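Local coordinates for protein PadR family transcriptional regulator (Streptococcus pneumoniae, PDB 5ZQH) that probably binds DNA through a winged helix-turn-helix domain and regulates transcription as a member of the PadR family, at residues Gln55-Asp60 with Lys71-Met76. Numbering follows the deposited sequence.
Sequences QWIRGD and KYFSLM
Ile57 and Phe73 meet across the two antiparallel strands of a beta hairpin, the wing of the winged helix-turn-helix fold that PadR regulators share. Ile57 CD1 reaches the ring at Phe73 CD1, 3.6 Å away, and the two side chains cross at a slant. The other branch of Ile57 turns to Leu75: CG2 lies 3.7 Å from Leu75 CD2. CG1 sits between the backbone N and the carbonyl carbon (chi1 64°), which sends the two branches to different partners. Helix 45-53 packs against this apolar side: Leu48 touches Phe73 and Leu51 touches Ile57. Gly59 faces Phe73 in a non-hydrogen-bonded pair. The ring lies obliquely to Gly59, while the CG of Lys71 rests on Gly59 CA at 3.8 Å.

The other face carries Arg58, Asp60, Tyr72 and Ser74. Arg58 and Ser74 exchange two backbone hydrogen bonds, and so do Asp60 and Tyr72. The CG of Arg58 lies 3.6 Å from Ser74 OG. Beyond it the chain bends at chi3 (-67°) and brings one face of the guanidinium over Asp60 OD2. The salt bridge of Arg58 NH2 to Asp60 OD1 (3.1 Å) rests on charge, since OD1 lies well out of the guanidinium plane and no N-H points at it. One water joins Asp60 OD2, Tyr72 O and Ser74 OG.

Met76 closes the end next to helix 77-101. Its chain bends at chi2 and lays SD beside Gln55 O and Ile57 O, both 3.7 Å away. Met76 N donates to Trp56 O at 2.8 Å, coming from above the carbonyl plane.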
loop_
_atom_site.group_PDB
_atom_site.type_symbol
_atom_site.label_atom_id
_atom_site.label_comp_id
_atom_site.label_asym_id
_atom_site.label_seq_id
_atom_site.Cartn_x
_atom_site.Cartn_y
_atom_site.Cartn_z
ATOM N N GLN A 55 -12.687 -14.487 7.506
ATOM C CA GLN A 55 -13.066 -14.475 8.929
ATOM C C GLN A 55 -12.394 -13.334 9.719
ATOM O O GLN A 55 -12.079 -13.484 10.897
ATOM C CB GLN A 55 -12.843 -15.854 9.594
ATOM C CG GLN A 55 -13.803 -16.951 9.145
ATOM C CD GLN A 55 -13.403 -18.338 9.632
ATOM O OE1 GLN A 55 -13.011 -18.524 10.792
ATOM N NE2 GLN A 55 -13.507 -19.326 8.747
ATOM N N TRP A 56 -12.182 -12.198 9.052
ATOM C CA TRP A 56 -11.656 -10.987 9.689
ATOM C C TRP A 56 -12.811 -10.152 10.231
ATOM O O TRP A 56 -12.702 -9.526 11.286
ATOM C CB TRP A 56 -10.836 -10.163 8.693
ATOM C CG TRP A 56 -9.545 -10.803 8.203
ATOM C CD1 TRP A 56 -9.095 -12.076 8.450
ATOM C CD2 TRP A 56 -8.568 -10.198 7.343
ATOM N NE1 TRP A 56 -7.898 -12.291 7.812
ATOM C CE2 TRP A 56 -7.550 -11.158 7.125
ATOM C CE3 TRP A 56 -8.449 -8.935 6.744
ATOM C CZ2 TRP A 56 -6.426 -10.895 6.325
ATOM C CZ3 TRP A 56 -7.326 -8.672 5.945
ATOM C CH2 TRP A 56 -6.330 -9.649 5.750
ATOM N N ILE A 57 -13.915 -10.141 9.486
ATOM C CA ILE A 57 -15.158 -9.483 9.900
ATOM C C ILE A 57 -16.333 -10.466 9.828
ATOM O O ILE A 57 -16.223 -11.526 9.206
ATOM C CB ILE A 57 -15.455 -8.200 9.071
ATOM C CG1 ILE A 57 -15.691 -8.537 7.588
ATOM C CG2 ILE A 57 -14.349 -7.165 9.263
ATOM C CD1 ILE A 57 -16.278 -7.413 6.758
ATOM N N ARG A 58 -17.443 -10.117 10.472
ATOM C CA ARG A 58 -18.668 -10.904 10.369
ATOM C C ARG A 58 -19.882 -10.038 10.064
ATOM O O ARG A 58 -19.994 -8.914 10.568
ATOM C CB ARG A 58 -18.893 -11.773 11.618
ATOM C CG ARG A 58 -19.152 -11.040 12.932
ATOM C CD ARG A 58 -19.202 -12.023 14.092
ATOM N NE ARG A 58 -20.353 -12.934 14.036
ATOM C CZ ARG A 58 -21.283 -13.057 14.988
ATOM N NH1 ARG A 58 -21.227 -12.334 16.101
ATOM N NH2 ARG A 58 -22.285 -13.916 14.832
ATOM N N GLY A 59 -20.773 -10.574 9.229
ATOM C CA GLY A 59 -22.028 -9.914 8.868
ATOM C C GLY A 59 -23.214 -10.544 9.567
ATOM O O GLY A 59 -23.443 -11.749 9.446
ATOM N N ASP A 60 -23.953 -9.724 10.311
ATOM C CA ASP A 60 -25.167 -10.158 11.015
ATOM C C ASP A 60 -26.332 -9.215 10.711
ATOM O O ASP A 60 -26.153 -7.994 10.648
ATOM C CB ASP A 60 -24.928 -10.239 12.531
ATOM C CG ASP A 60 -23.850 -11.248 12.906
ATOM O OD1 ASP A 60 -24.071 -12.471 12.764
ATOM O OD2 ASP A 60 -22.774 -10.817 13.353
ATOM N N LYS A 71 -27.284 -5.880 6.841
ATOM C CA LYS A 71 -26.182 -6.731 7.271
ATOM C C LYS A 71 -25.039 -5.883 7.839
ATOM O O LYS A 71 -24.241 -5.325 7.088
ATOM C CB LYS A 71 -25.692 -7.610 6.114
ATOM C CG LYS A 71 -24.818 -8.772 6.555
ATOM C CD LYS A 71 -23.935 -9.282 5.426
ATOM C CE LYS A 71 -24.487 -10.549 4.800
ATOM N NZ LYS A 71 -23.377 -11.303 4.155
ATOM N N TYR A 72 -24.975 -5.801 9.169
ATOM C CA TYR A 72 -23.936 -5.042 9.862
ATOM C C TYR A 72 -22.644 -5.842 10.000
ATOM O O TYR A 72 -22.655 -6.990 10.445
ATOM C CB TYR A 72 -24.421 -4.591 11.241
ATOM C CG TYR A 72 -25.274 -3.349 11.232
ATOM C CD1 TYR A 72 -26.663 -3.432 11.071
ATOM C CD2 TYR A 72 -24.702 -2.085 11.396
ATOM C CE1 TYR A 72 -27.461 -2.295 11.079
ATOM C CE2 TYR A 72 -25.487 -0.938 11.396
ATOM C CZ TYR A 72 -26.868 -1.051 11.239
ATOM O OH TYR A 72 -27.652 0.081 11.236
ATOM N N PHE A 73 -21.537 -5.220 9.610
ATOM C CA PHE A 73 -20.219 -5.822 9.729
ATOM C C PHE A 73 -19.514 -5.358 11.002
ATOM O O PHE A 73 -19.465 -4.161 11.295
ATOM C CB PHE A 73 -19.363 -5.519 8.494
ATOM C CG PHE A 73 -19.937 -6.047 7.210
ATOM C CD1 PHE A 73 -19.862 -7.413 6.897
ATOM C CD2 PHE A 73 -20.557 -5.183 6.300
ATOM C CE1 PHE A 73 -20.394 -7.903 5.712
ATOM C CE2 PHE A 73 -21.089 -5.672 5.111
ATOM C CZ PHE A 73 -21.006 -7.031 4.818
ATOM N N SER A 74 -18.999 -6.327 11.757
ATOM C CA SER A 74 -18.187 -6.088 12.960
ATOM C C SER A 74 -16.920 -6.949 12.908
ATOM O O SER A 74 -16.910 -8.006 12.260
ATOM C CB SER A 74 -18.989 -6.398 14.221
ATOM O OG SER A 74 -19.480 -7.726 14.182
ATOM N N LEU A 75 -15.865 -6.501 13.586
ATOM C CA LEU A 75 -14.582 -7.212 13.584
ATOM C C LEU A 75 -14.593 -8.536 14.353
ATOM O O LEU A 75 -15.163 -8.640 15.439
ATOM C CB LEU A 75 -13.456 -6.314 14.114
ATOM C CG LEU A 75 -12.933 -5.123 13.303
ATOM C CD1 LEU A 75 -11.839 -4.440 14.101
ATOM C CD2 LEU A 75 -12.402 -5.518 11.931
ATOM N N MET A 76 -13.966 -9.545 13.749
ATOM C CA MET A 76 -13.683 -10.827 14.393
ATOM C C MET A 76 -12.373 -10.650 15.168
ATOM O O MET A 76 -11.779 -9.564 15.143
ATOM C CB MET A 76 -13.513 -11.917 13.332
ATOM C CG MET A 76 -14.286 -13.203 13.561
ATOM S SD MET A 76 -15.546 -13.419 12.289
ATOM C CE MET A 76 -15.878 -15.177 12.394
HETATM O O HOH W 1 -21.867 -8.077 13.003
#